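Local coordinates for arginyl-tRNA synthetase, putative (PDB 5JLD), which probably charges tRNA(Arg) with L-arginine at the cost of ATP, releasing AMP and diphosphate, as a class I aminoacyl-tRNA synthetase, at residues 414-417 with 418-421; 578-581 with 582-585; 276-279 with 280-283; 243-246 with 247-250; 506-509 with 510-514. All coordinates share one frame; numbering follows the deposited sequence.

Contact 1 (414-417 with 418-421)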
loop_
_atom_site.group_PDB
_atom_site.type_symbol
_atom_site.label_atom_id
_atom_site.label_comp_id
_atom_site.label_asym_id
_atom_site.label_seq_id
_atom_site.Cartn_x
_atom_site.Cartn_y
_atom_site.Cartn_z
ATOM N N ARG A 414 -16.554 20.235 -14.161
ATOM C CA ARG A 414 -17.987 20.530 -14.265
ATOM C C ARG A 414 -18.636 20.672 -12.881
ATOM O O ARG A 414 -19.281 21.695 -12.566
ATOM C CB ARG A 414 -18.687 19.433 -15.076
ATOM C CG ARG A 414 -20.204 19.418 -14.975
ATOM C CD ARG A 414 -20.790 18.283 -15.811
ATOM N NE ARG A 414 -21.739 17.470 -15.053
ATOM C CZ ARG A 414 -22.073 16.221 -15.366
ATOM N NH1 ARG A 414 -21.530 15.630 -16.424
ATOM N NH2 ARG A 414 -22.947 15.561 -14.617
ATOM N N ASP A 415 -18.453 19.651 -12.048
ATOM C CA ASP A 415 -19.029 19.689 -10.710
ATOM C C ASP A 415 -18.504 20.894 -9.925
ATOM O O ASP A 415 -19.267 21.584 -9.235
ATOM C CB ASP A 415 -18.736 18.388 -9.965
ATOM C CG ASP A 415 -19.226 17.165 -10.724
ATOM O OD1 ASP A 415 -20.226 17.284 -11.470
ATOM O OD2 ASP A 415 -18.608 16.088 -10.582
ATOM N N LEU A 416 -17.208 21.162 -10.076
ATOM C CA LEU A 416 -16.535 22.244 -9.364
ATOM C C LEU A 416 -17.084 23.624 -9.727
ATOM O O LEU A 416 -17.480 24.376 -8.848
ATOM C CB LEU A 416 -15.028 22.198 -9.627
ATOM C CG LEU A 416 -14.190 23.309 -8.989
ATOM C CD1 LEU A 416 -14.431 23.371 -7.492
ATOM C CD2 LEU A 416 -12.711 23.116 -9.278
ATOM N N LEU A 417 -17.096 23.954 -11.015
ATOM C CA LEU A 417 -17.656 25.219 -11.483
ATOM C C LEU A 417 -19.117 25.344 -11.073
ATOM O O LEU A 417 -19.566 26.419 -10.656
ATOM C CB LEU A 417 -17.531 25.346 -13.003
ATOM C CG LEU A 417 -16.151 25.580 -13.625
ATOM C CD1 LEU A 417 -16.178 25.245 -15.103
ATOM C CD2 LEU A 417 -15.709 27.026 -13.426
ATOM N N GLN A 418 -19.851 24.237 -11.182
ATOM C CA GLN A 418 -21.254 24.232 -10.781
ATOM C C GLN A 418 -21.394 24.568 -9.288
ATOM O O GLN A 418 -22.355 25.222 -8.882
ATOM C CB GLN A 418 -21.892 22.878 -11.119
ATOM C CG GLN A 418 -23.331 22.702 -10.674
ATOM C CD GLN A 418 -23.441 22.287 -9.222
ATOM O OE1 GLN A 418 -22.630 21.501 -8.729
ATOM N NE2 GLN A 418 -24.431 22.832 -8.522
ATOM N N ARG A 419 -20.432 24.130 -8.479
ATOM C CA ARG A 419 -20.438 24.445 -7.049
ATOM C C ARG A 419 -20.065 25.904 -6.790
ATOM O O ARG A 419 -20.658 26.565 -5.937
ATOM C CB ARG A 419 -19.482 23.529 -6.284
ATOM C CG ARG A 419 -19.985 22.107 -6.099
ATOM C CD ARG A 419 -19.155 21.363 -5.070
ATOM N NE ARG A 419 -17.757 21.272 -5.470
ATOM C CZ ARG A 419 -17.215 20.202 -6.038
ATOM N NH1 ARG A 419 -17.959 19.129 -6.272
ATOM N NH2 ARG A 419 -15.928 20.200 -6.367
ATOM N N ILE A 420 -19.080 26.398 -7.534
ATOM C CA ILE A 420 -18.609 27.772 -7.392
ATOM C C ILE A 420 -19.712 28.767 -7.754
ATOM O O ILE A 420 -19.828 29.829 -7.136
ATOM C CB ILE A 420 -17.355 28.020 -8.262
ATOM C CG1 ILE A 420 -16.115 27.455 -7.566
ATOM C CG2 ILE A 420 -17.143 29.499 -8.523
ATOM C CD1 ILE A 420 -14.827 27.638 -8.351
ATOM N N GLU A 421 -20.529 28.393 -8.739
ATOM C CA GLU A 421 -21.675 29.186 -9.195
ATOM C C GLU A 421 -22.478 29.837 -8.060
ATOM O O GLU A 421 -23.027 30.928 -8.221
ATOM C CB GLU A 421 -22.594 28.297 -10.039
ATOM C CG GLU A 421 -23.792 28.992 -10.642
ATOM C CD GLU A 421 -24.269 28.300 -11.904
ATOM O OE1 GLU A 421 -24.173 27.054 -11.963
ATOM O OE2 GLU A 421 -24.745 28.996 -12.831
#

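Contact 2 (578-581 with 582-585)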
loop_
_atom_site.group_PDB
_atom_site.type_symbol
_atom_site.label_atom_id
_atom_site.label_comp_id
_atom_site.label_asym_id
_atom_site.label_seq_id
_atom_site.Cartn_x
_atom_site.Cartn_y
_atom_site.Cartn_z
ATOM N N LEU A 578 -4.321 14.299 8.550
ATOM C CA LEU A 578 -5.147 14.135 7.362
ATOM C C LEU A 578 -4.298 14.325 6.096
ATOM O O LEU A 578 -4.378 13.523 5.169
ATOM C CB LEU A 578 -6.292 15.124 7.370
ATOM C CG LEU A 578 -7.398 14.894 6.346
ATOM C CD1 LEU A 578 -7.726 13.419 6.246
ATOM C CD2 LEU A 578 -8.644 15.698 6.755
ATOM N N LYS A 579 -3.492 15.388 6.090
ATOM C CA LYS A 579 -2.558 15.669 4.993
ATOM C C LYS A 579 -1.664 14.461 4.730
ATOM O O LYS A 579 -1.613 13.945 3.600
ATOM C CB LYS A 579 -1.711 16.895 5.319
ATOM C CG LYS A 579 -0.687 17.285 4.261
ATOM C CD LYS A 579 0.272 18.327 4.824
ATOM C CE LYS A 579 1.461 18.571 3.908
ATOM N NZ LYS A 579 1.125 19.578 2.870
ATOM N N LEU A 580 -0.991 14.000 5.788
ATOM C CA LEU A 580 -0.100 12.848 5.681
ATOM C C LEU A 580 -0.829 11.615 5.122
ATOM O O LEU A 580 -0.331 10.966 4.199
ATOM C CB LEU A 580 0.538 12.531 7.038
ATOM C CG LEU A 580 1.421 11.290 7.111
ATOM C CD1 LEU A 580 2.510 11.378 6.038
ATOM C CD2 LEU A 580 2.059 11.186 8.484
ATOM N N CYS A 581 -2.008 11.312 5.664
ATOM C CA CYS A 581 -2.805 10.170 5.199
ATOM C C CYS A 581 -3.130 10.281 3.712
ATOM O O CYS A 581 -3.087 9.286 2.981
ATOM C CB CYS A 581 -4.118 10.055 5.985
ATOM S SG CYS A 581 -4.006 9.359 7.670
ATOM N N MET A 582 -3.489 11.494 3.290
ATOM C CA MET A 582 -3.867 11.755 1.923
ATOM C C MET A 582 -2.681 11.473 1.004
ATOM O O MET A 582 -2.821 10.767 0.011
ATOM C CB MET A 582 -4.345 13.201 1.757
ATOM C CG MET A 582 -5.776 13.437 2.183
ATOM S SD MET A 582 -6.228 15.184 2.115
ATOM C CE MET A 582 -6.562 15.398 0.385
ATOM N N GLU A 583 -1.521 12.007 1.385
ATOM C CA GLU A 583 -0.285 11.823 0.635
ATOM C C GLU A 583 0.148 10.362 0.560
ATOM O O GLU A 583 0.588 9.901 -0.485
ATOM C CB GLU A 583 0.831 12.658 1.255
ATOM C CG GLU A 583 0.647 14.145 1.032
ATOM C CD GLU A 583 1.609 14.967 1.856
ATOM O OE1 GLU A 583 2.223 14.400 2.790
ATOM O OE2 GLU A 583 1.744 16.180 1.575
ATOM N N LEU A 584 0.019 9.633 1.660
ATOM C CA LEU A 584 0.403 8.228 1.670
ATOM C C LEU A 584 -0.444 7.431 0.678
ATOM O O LEU A 584 -0.005 6.401 0.157
ATOM C CB LEU A 584 0.271 7.632 3.074
ATOM C CG LEU A 584 1.270 8.079 4.149
ATOM C CD1 LEU A 584 0.903 7.486 5.498
ATOM C CD2 LEU A 584 2.724 7.741 3.798
ATOM N N LEU A 585 -1.648 7.917 0.403
ATOM C CA LEU A 585 -2.559 7.229 -0.511
ATOM C C LEU A 585 -2.423 7.775 -1.931
ATOM O O LEU A 585 -3.148 7.361 -2.834
ATOM C CB LEU A 585 -4.005 7.370 -0.015
ATOM C CG LEU A 585 -4.340 6.578 1.259
ATOM C CD1 LEU A 585 -5.654 7.047 1.833
ATOM C CD2 LEU A 585 -4.405 5.079 0.972
#

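Contact 3 (276-279 with 280-283)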
loop_
_atom_site.group_PDB
_atom_site.type_symbol
_atom_site.label_atom_id
_atom_site.label_comp_id
_atom_site.label_asym_id
_atom_site.label_seq_id
_atom_site.Cartn_x
_atom_site.Cartn_y
_atom_site.Cartn_z
ATOM N N SER A 276 14.052 -7.968 -20.378
ATOM C CA SER A 276 15.316 -7.938 -21.131
ATOM C C SER A 276 16.511 -7.842 -20.193
ATOM O O SER A 276 17.544 -8.482 -20.425
ATOM C CB SER A 276 15.342 -6.764 -22.121
ATOM O OG SER A 276 15.347 -5.509 -21.448
ATOM N N PHE A 277 16.336 -7.076 -19.114
ATOM C CA PHE A 277 17.402 -6.841 -18.138
ATOM C C PHE A 277 17.970 -8.146 -17.595
ATOM O O PHE A 277 19.154 -8.223 -17.268
ATOM C CB PHE A 277 16.907 -5.956 -16.979
ATOM C CG PHE A 277 17.956 -5.692 -15.915
ATOM C CD1 PHE A 277 18.880 -4.660 -16.065
ATOM C CD2 PHE A 277 18.025 -6.479 -14.778
ATOM C CE1 PHE A 277 19.851 -4.413 -15.090
ATOM C CE2 PHE A 277 19.004 -6.243 -13.799
ATOM C CZ PHE A 277 19.916 -5.205 -13.957
ATOM N N TYR A 278 17.148 -9.186 -17.516
ATOM C CA TYR A 278 17.644 -10.411 -16.900
ATOM C C TYR A 278 18.225 -11.394 -17.910
ATOM O O TYR A 278 18.893 -12.358 -17.535
ATOM C CB TYR A 278 16.534 -11.064 -16.089
ATOM C CG TYR A 278 15.975 -10.108 -15.054
ATOM C CD1 TYR A 278 16.596 -9.954 -13.810
ATOM C CD2 TYR A 278 14.841 -9.348 -15.325
ATOM C CE1 TYR A 278 16.085 -9.073 -12.838
ATOM C CE2 TYR A 278 14.322 -8.464 -14.374
ATOM C CZ TYR A 278 14.955 -8.329 -13.131
ATOM O OH TYR A 278 14.448 -7.454 -12.205
ATOM N N VAL A 279 17.976 -11.131 -19.188
ATOM C CA VAL A 279 18.367 -12.069 -20.223
ATOM C C VAL A 279 19.864 -12.479 -20.150
ATOM O O VAL A 279 20.166 -13.665 -20.252
ATOM C CB VAL A 279 18.009 -11.496 -21.615
ATOM C CG1 VAL A 279 18.675 -12.292 -22.744
ATOM C CG2 VAL A 279 16.477 -11.481 -21.772
ATOM N N PRO A 280 20.791 -11.527 -19.909
ATOM C CA PRO A 280 22.201 -11.967 -19.842
ATOM C C PRO A 280 22.602 -12.769 -18.591
ATOM O O PRO A 280 23.769 -13.118 -18.489
ATOM C CB PRO A 280 22.986 -10.648 -19.850
ATOM C CG PRO A 280 22.015 -9.604 -20.338
ATOM C CD PRO A 280 20.680 -10.059 -19.840
ATOM N N MET A 281 21.704 -13.047 -17.653
ATOM C CA MET A 281 22.123 -13.826 -16.492
ATOM C C MET A 281 21.347 -15.140 -16.351
ATOM O O MET A 281 21.648 -15.962 -15.466
ATOM C CB MET A 281 22.018 -12.983 -15.216
ATOM C CG MET A 281 20.624 -12.596 -14.767
ATOM S SD MET A 281 20.657 -11.432 -13.355
ATOM C CE MET A 281 21.101 -9.898 -14.188
ATOM N N LEU A 282 20.405 -15.361 -17.272
ATOM C CA LEU A 282 19.527 -16.531 -17.220
ATOM C C LEU A 282 20.302 -17.869 -17.149
ATOM O O LEU A 282 19.997 -18.730 -16.320
ATOM C CB LEU A 282 18.585 -16.521 -18.428
ATOM C CG LEU A 282 17.509 -15.424 -18.480
ATOM C CD1 LEU A 282 16.668 -15.502 -19.757
ATOM C CD2 LEU A 282 16.591 -15.498 -17.242
ATOM N N SER A 283 21.334 -18.022 -17.975
ATOM C CA SER A 283 22.095 -19.279 -17.982
ATOM C C SER A 283 22.760 -19.460 -16.611
ATOM O O SER A 283 22.691 -20.546 -16.018
ATOM C CB SER A 283 23.124 -19.295 -19.115
ATOM O OG SER A 283 22.509 -19.684 -20.332
#

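Contact 4 (243-246 with 247-250)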
loop_
_atom_site.group_PDB
_atom_site.type_symbol
_atom_site.label_atom_id
_atom_site.label_comp_id
_atom_site.label_asym_id
_atom_site.label_seq_id
_atom_site.Cartn_x
_atom_site.Cartn_y
_atom_site.Cartn_z
ATOM N N ASP A 243 20.998 -4.219 -36.024
ATOM C CA ASP A 243 19.783 -3.576 -36.521
ATOM C C ASP A 243 18.521 -3.927 -35.728
ATOM O O ASP A 243 17.726 -3.041 -35.392
ATOM C CB ASP A 243 19.574 -3.927 -37.992
ATOM C CG ASP A 243 20.657 -3.347 -38.893
ATOM O OD1 ASP A 243 21.492 -2.558 -38.401
ATOM O OD2 ASP A 243 20.669 -3.682 -40.096
ATOM N N CYS A 244 18.328 -5.214 -35.452
ATOM C CA CYS A 244 17.174 -5.660 -34.676
ATOM C C CYS A 244 17.179 -5.007 -33.301
ATOM O O CYS A 244 16.152 -4.543 -32.834
ATOM C CB CYS A 244 17.159 -7.185 -34.547
ATOM S SG CYS A 244 16.565 -8.038 -36.032
ATOM N N LYS A 245 18.347 -4.963 -32.669
ATOM C CA LYS A 245 18.501 -4.289 -31.391
ATOM C C LYS A 245 18.193 -2.796 -31.517
ATOM O O LYS A 245 17.585 -2.206 -30.629
ATOM C CB LYS A 245 19.911 -4.493 -30.849
ATOM C CG LYS A 245 20.097 -5.788 -30.094
ATOM C CD LYS A 245 19.304 -5.785 -28.801
ATOM C CE LYS A 245 19.739 -6.917 -27.897
ATOM N NZ LYS A 245 20.889 -6.509 -27.038
ATOM N N PHE A 246 18.616 -2.194 -32.626
ATOM C CA PHE A 246 18.305 -0.796 -32.917
ATOM C C PHE A 246 16.787 -0.558 -32.886
ATOM O O PHE A 246 16.279 0.335 -32.173
ATOM C CB PHE A 246 18.889 -0.406 -34.287
ATOM C CG PHE A 246 18.687 1.035 -34.653
ATOM C CD1 PHE A 246 19.521 2.018 -34.141
ATOM C CD2 PHE A 246 17.668 1.407 -35.515
ATOM C CE1 PHE A 246 19.340 3.346 -34.477
ATOM C CE2 PHE A 246 17.478 2.738 -35.857
ATOM C CZ PHE A 246 18.316 3.710 -35.338
ATOM N N VAL A 247 16.075 -1.396 -33.638
ATOM C CA VAL A 247 14.628 -1.279 -33.802
ATOM C C VAL A 247 13.882 -1.548 -32.491
ATOM O O VAL A 247 13.040 -0.753 -32.074
ATOM C CB VAL A 247 14.122 -2.239 -34.911
ATOM C CG1 VAL A 247 12.599 -2.279 -34.947
ATOM C CG2 VAL A 247 14.694 -1.823 -36.270
ATOM N N TRP A 248 14.203 -2.671 -31.855
ATOM C CA TRP A 248 13.716 -3.006 -30.524
ATOM C C TRP A 248 13.866 -1.833 -29.568
ATOM O O TRP A 248 12.918 -1.437 -28.880
ATOM C CB TRP A 248 14.471 -4.227 -29.982
ATOM C CG TRP A 248 14.273 -4.459 -28.532
ATOM C CD1 TRP A 248 13.162 -4.991 -27.932
ATOM C CD2 TRP A 248 15.206 -4.168 -27.476
ATOM N NE1 TRP A 248 13.354 -5.053 -26.562
ATOM C CE2 TRP A 248 14.594 -4.549 -26.260
ATOM C CE3 TRP A 248 16.498 -3.625 -27.441
ATOM C CZ2 TRP A 248 15.231 -4.405 -25.021
ATOM C CZ3 TRP A 248 17.131 -3.479 -26.203
ATOM C CH2 TRP A 248 16.493 -3.869 -25.015
ATOM N N ASN A 249 15.063 -1.264 -29.539
ATOM C CA ASN A 249 15.340 -0.160 -28.639
ATOM C C ASN A 249 14.462 1.055 -28.956
ATOM O O ASN A 249 13.972 1.733 -28.038
ATOM C CB ASN A 249 16.822 0.201 -28.697
ATOM C CG ASN A 249 17.311 0.826 -27.420
ATOM O OD1 ASN A 249 17.399 2.048 -27.309
ATOM N ND2 ASN A 249 17.609 -0.008 -26.429
ATOM N N LYS A 250 14.235 1.303 -30.248
ATOM C CA LYS A 250 13.309 2.363 -30.669
ATOM C C LYS A 250 11.864 2.130 -30.196
ATOM O O LYS A 250 11.175 3.063 -29.743
ATOM C CB LYS A 250 13.322 2.510 -32.201
ATOM C CG LYS A 250 14.587 3.126 -32.774
ATOM C CD LYS A 250 14.921 4.444 -32.089
ATOM C CE LYS A 250 16.398 4.786 -32.249
ATOM N NZ LYS A 250 17.272 3.726 -31.658
#

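Contact 5 (506-509 with 510-514)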
loop_
_atom_site.group_PDB
_atom_site.type_symbol
_atom_site.label_atom_id
_atom_site.label_comp_id
_atom_site.label_asym_id
_atom_site.label_seq_id
_atom_site.Cartn_x
_atom_site.Cartn_y
_atom_site.Cartn_z
ATOM N N SER A 506 -6.394 19.926 26.432
ATOM C CA SER A 506 -7.271 19.337 27.431
ATOM C C SER A 506 -8.490 18.693 26.783
ATOM O O SER A 506 -9.363 19.369 26.218
ATOM C CB SER A 506 -7.716 20.380 28.465
ATOM O OG SER A 506 -6.608 21.123 28.929
ATOM N N LEU A 507 -8.544 17.376 26.900
ATOM C CA LEU A 507 -9.597 16.588 26.292
ATOM C C LEU A 507 -10.745 16.437 27.291
ATOM O O LEU A 507 -10.804 15.481 28.065
ATOM C CB LEU A 507 -9.032 15.242 25.847
ATOM C CG LEU A 507 -7.696 15.413 25.103
ATOM C CD1 LEU A 507 -7.093 14.088 24.703
ATOM C CD2 LEU A 507 -7.846 16.315 23.877
ATOM N N THR A 508 -11.656 17.403 27.251
ATOM C CA THR A 508 -12.694 17.551 28.257
ATOM C C THR A 508 -13.986 16.851 27.851
ATOM O O THR A 508 -14.800 16.493 28.702
ATOM C CB THR A 508 -12.982 19.052 28.529
ATOM O OG1 THR A 508 -13.379 19.705 27.313
ATOM C CG2 THR A 508 -11.738 19.741 29.049
ATOM N N SER A 509 -14.175 16.647 26.551
ATOM C CA SER A 509 -15.387 15.986 26.081
ATOM C C SER A 509 -15.086 14.588 25.573
ATOM O O SER A 509 -13.948 14.264 25.191
ATOM C CB SER A 509 -16.066 16.801 24.983
ATOM O OG SER A 509 -16.836 15.962 24.138
ATOM N N ILE A 510 -16.115 13.750 25.563
ATOM C CA ILE A 510 -15.969 12.418 25.004
ATOM C C ILE A 510 -15.502 12.492 23.539
ATOM O O ILE A 510 -14.845 11.572 23.043
ATOM C CB ILE A 510 -17.282 11.623 25.102
ATOM C CG1 ILE A 510 -17.054 10.159 24.711
ATOM C CG2 ILE A 510 -18.361 12.266 24.233
ATOM C CD1 ILE A 510 -15.927 9.493 25.483
ATOM N N TYR A 511 -15.797 13.604 22.868
ATOM C CA TYR A 511 -15.473 13.751 21.453
ATOM C C TYR A 511 -14.001 14.088 21.249
ATOM O O TYR A 511 -13.381 13.662 20.264
ATOM C CB TYR A 511 -16.363 14.815 20.807
ATOM C CG TYR A 511 -17.831 14.505 20.941
ATOM C CD1 TYR A 511 -18.407 13.453 20.236
ATOM C CD2 TYR A 511 -18.644 15.247 21.795
ATOM C CE1 TYR A 511 -19.756 13.156 20.370
ATOM C CE2 TYR A 511 -19.989 14.954 21.936
ATOM C CZ TYR A 511 -20.538 13.907 21.225
ATOM O OH TYR A 511 -21.879 13.625 21.362
ATOM N N GLU A 512 -13.451 14.850 22.189
ATOM C CA GLU A 512 -12.036 15.208 22.169
ATOM C C GLU A 512 -11.196 14.004 22.551
ATOM O O GLU A 512 -10.153 13.756 21.951
ATOM C CB GLU A 512 -11.767 16.379 23.111
ATOM C CG GLU A 512 -12.133 17.724 22.514
ATOM C CD GLU A 512 -12.596 18.708 23.565
ATOM O OE1 GLU A 512 -11.839 19.640 23.898
ATOM O OE2 GLU A 512 -13.724 18.539 24.062
ATOM N N ILE A 513 -11.676 13.257 23.544
ATOM C CA ILE A 513 -11.110 11.961 23.896
ATOM C C ILE A 513 -11.079 11.051 22.676
ATOM O O ILE A 513 -10.041 10.493 22.342
ATOM C CB ILE A 513 -11.911 11.255 25.024
ATOM C CG1 ILE A 513 -11.712 11.965 26.360
ATOM C CG2 ILE A 513 -11.468 9.806 25.163
ATOM C CD1 ILE A 513 -10.268 11.941 26.846
ATOM N N ASN A 514 -12.222 10.917 22.010
ATOM C CA ASN A 514 -12.335 10.015 20.856
ATOM C C ASN A 514 -11.436 10.409 19.668
ATOM O O ASN A 514 -10.814 9.542 19.012
ATOM C CB ASN A 514 -13.789 9.944 20.393
ATOM C CG ASN A 514 -14.631 9.024 21.254
ATOM O OD1 ASN A 514 -14.145 8.462 22.233
ATOM N ND2 ASN A 514 -15.904 8.870 20.895
#

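Contact 1 (414-417 with 418-421)
Arg-419 folds back over the preceding turn and lays one face of its guanidinium on Leu-416 CA, 3.6 Å above the plane and off towards the rim, with Asp-415 O over the same face. The chain gets there because CG starts beside the backbone N (chi1 -74°) and a bend at chi3 swings the flat group down alongside the helix. There Arg-419 NH1 meets Asp-415 CB at 3.8 Å, while NH2 reaches Leu-416 CD1 at 3.7 Å. The leucine and arginine side chains run roughly perpendicular to each other. Leu-416 CD1 also comes within 4.4 Å of Ile-420 CD1, one turn on, and the buried leucine packs on Leu-439 and Leu-443 of helix 436-453. Behind the side chains, helix 401-420 keeps its i to i+4 bonds near its end, Ile-420 N to Leu-416 O measuring 2.9 Å. Asp-415 OD2 stops 5.3 Å short of Arg-419 NH1, too far for direct pairing, though it may still add a favourable field. The guanidinium instead gives NH2 to Tyr-481 OH. Arg-419 thus uses its flat face for contact within its own helix and its N-H groups for bonds to partners elsewhere, which links this end of helix 401-420 to helix 476-492.

Contact 2 (578-581 with 582-585)
The backbone O atoms of Leu-578, Lys-579 and Leu-580 accept from the N atoms of Met-582, Glu-583 and Leu-584 in turn, three regular i to i+4 bonds of 2.9 Å each, before the ladder weakens at Leu-585 N, which is 3.3 Å from Cys-581 O. On one flank Lys-579 and Glu-583 pair loosely. Lys-579 CE comes closest, 3.4 Å from Glu-583 OE2; a bend at chi4 (85°) sets NZ beside it, and the salt bridge, Lys-579 NZ to Glu-583 OE2, is long at 3.7 Å. On the next flank of the helix, one residue on, Leu-580 and Leu-584 meet at a slant, CD1 of the first lying 4.0 Å from CG of the second. These contacts fall in the last turns of helix 564-584, part of the helical DALR-type anticodon-binding domain, whose neighbouring helices pack against this end of it. Helix 522-532 brings Phe-522 against both leucines, and helix 536-556 brings Met-542 against Leu-578, Cys-581, Met-582 and Leu-585. Met-582 has CG beside its backbone N (chi1 -81°), which runs it back along the helix: CG sits 3.3 Å from Leu-578 O and SD is 4.4 Å from Leu-578 CG. At the helix end Leu-584 O receives a hydrogen bond from Ser-160 OG, and Glu-583 O a weak one from Arg-163.

Contact 3 (276-279 with 280-283)
Tyr-278 and Met-281 form the firm part of this turn. Met-281 N donates to Tyr-278 O over 2.9 Å in an almost straight bond (167°), although the donor stands above the carbonyl plane; the i to i+3 bond closes a beta turn with Val-279 and Pro-280 at its corners. The methionine CG lies between its backbone N and carbonyl carbon (chi1 67°), which leads the side chain back across the turn, Met-281 CG being 3.3 Å from Tyr-278 O. Its SD then comes to the edge of the tyrosine ring, 4.3 Å from Tyr-278 CD1. Buried Leu-282 belongs to the packed part as well, its CG 3.5 Å from Tyr-278 O, although the bond from Leu-282 N to Val-279 O is long and weak at 3.4 Å. The other side, with Phe-277 and Pro-280 exposed, is looser. Pro-280 has no N-H to offer; its CD faces Ser-276 O at 3.6 Å instead. Phe-277 CE2 touches Met-281 CE at 4.2 Å, the methyl approaching the ring obliquely. The turn carries the chain from strand 271-272, at an outer edge of the parallel sheet of the catalytic domain, into helix 282-292. Helix 326-337 lies against the turn, with Ala-331 and Arg-335 on Tyr-278 and Tyr-334 edge-to-face with Phe-277, while Ser-276 OG bonds to Asp-180.

Contact 4 (243-246 with 247-250)
Phe-246 and Lys-250 make a cation-pi contact one helical turn apart. Lys-250 NZ stands over one face of the Phe-246 ring, 3.8 Å from the centroid and 23° off the normal, and Lys-250 CE adds an off-centre CH-pi contact at 4.2 Å from that centroid. Bends at chi2 and chi4 (-52° and -60°) curl the lysine back over the phenyl, which itself leaves the helix with CG anti to its backbone N. Among apolar contacts, the aliphatic part of Lys-245 runs alongside Trp-248 in the same direction, Lys-245 CD resting 3.8 Å from Trp-248 CE3. A polar atom, Lys-245 O, lies at the indole edge, 3.7 Å from Trp-248 CE3. As for hydrogen bonds, the backbone keeps the full i to i+4 set, for example Trp-248 N to Cys-244 O at 2.9 Å. The polar ends of Lys-245 and Trp-248 find partners beyond these turns: NZ bonds to Asn-240 OD1, NE1 to Asp-180 O, and the indole packs edge-to-face with Phe-185 and Trp-181. An i to i+4 cation-pi pair of this kind is a known side-chain interaction along alpha-helices, here near the start of helix 242-265 in the class I catalytic domain.

Contact 5 (506-509 with 510-514)
Ser-509 turns OG anti to its backbone N (chi1 154°) and so directs it to the first turn of the helix, while Glu-512 sets CG beside its own N (chi1 -80°) and bends at chi2 to bring its carboxylate back to the serine. Ser-509 OG accepts from Tyr-511 N at 2.9 Å in a nearly straight bond. In return Glu-512 OE2 takes a weak, angled bond from Ser-509 N at 3.2 Å, and a second weak one from Thr-508 OG1 at 3.5 Å, the threonine and glutamate side chains lying side by side and pointing the same way. Ser-509 is thus the N-cap of helix 510-520, and with Glu-512 it forms a capping box, in which the N3 side chain accepts from the N-cap N-H while the N-cap side chain accepts from a first-turn N-H, here that of Tyr-511; this one opens a helix of the DALR-type anticodon-binding domain. The carboxylate sits near the helix N-terminus, whose dipole would be expected to favour its negative charge. Ser-509 O receives Ile-513 N at 3.0 Å, almost straight on, which begins the regular bonding. The chain arrives through an inverse gamma turn centred on Leu-507, whose side chain packs on the first turn of the helix: Leu-507 CB touches Ile-513 CD1 at 3.7 Å and its CD2 lies 4.0 Å from Glu-512 CB. Ile-102 of helix 99-108 packs on both Leu-507 and Ile-513, and Leu-570 of helix 564-584 on both Leu-507 and Glu-512.

Overall arrangement
Contacts 3 and 4 are the only pair that touch, Ser-276 CB meeting Trp-248 CZ2 at 3.7 Å, and both bind Asp-180, one through its carboxylate and the other through its backbone oxygen. Both lie in the catalytic domain, about 60 and 66 Å, centre to centre, from contact 5 on the far side of the chain's centre. Contacts 2 and 5 share the anticodon-binding domain: helix 564-584 holds contact 2 near its end and packs against contact 5 through Leu-570, with centres about 24 Å apart. Contact 1, in the catalytic part of the sequence, stands about 25 Å from contact 2 between centres, and helix 476-492 meets both, through Tyr-481 and Tyr-483 respectively.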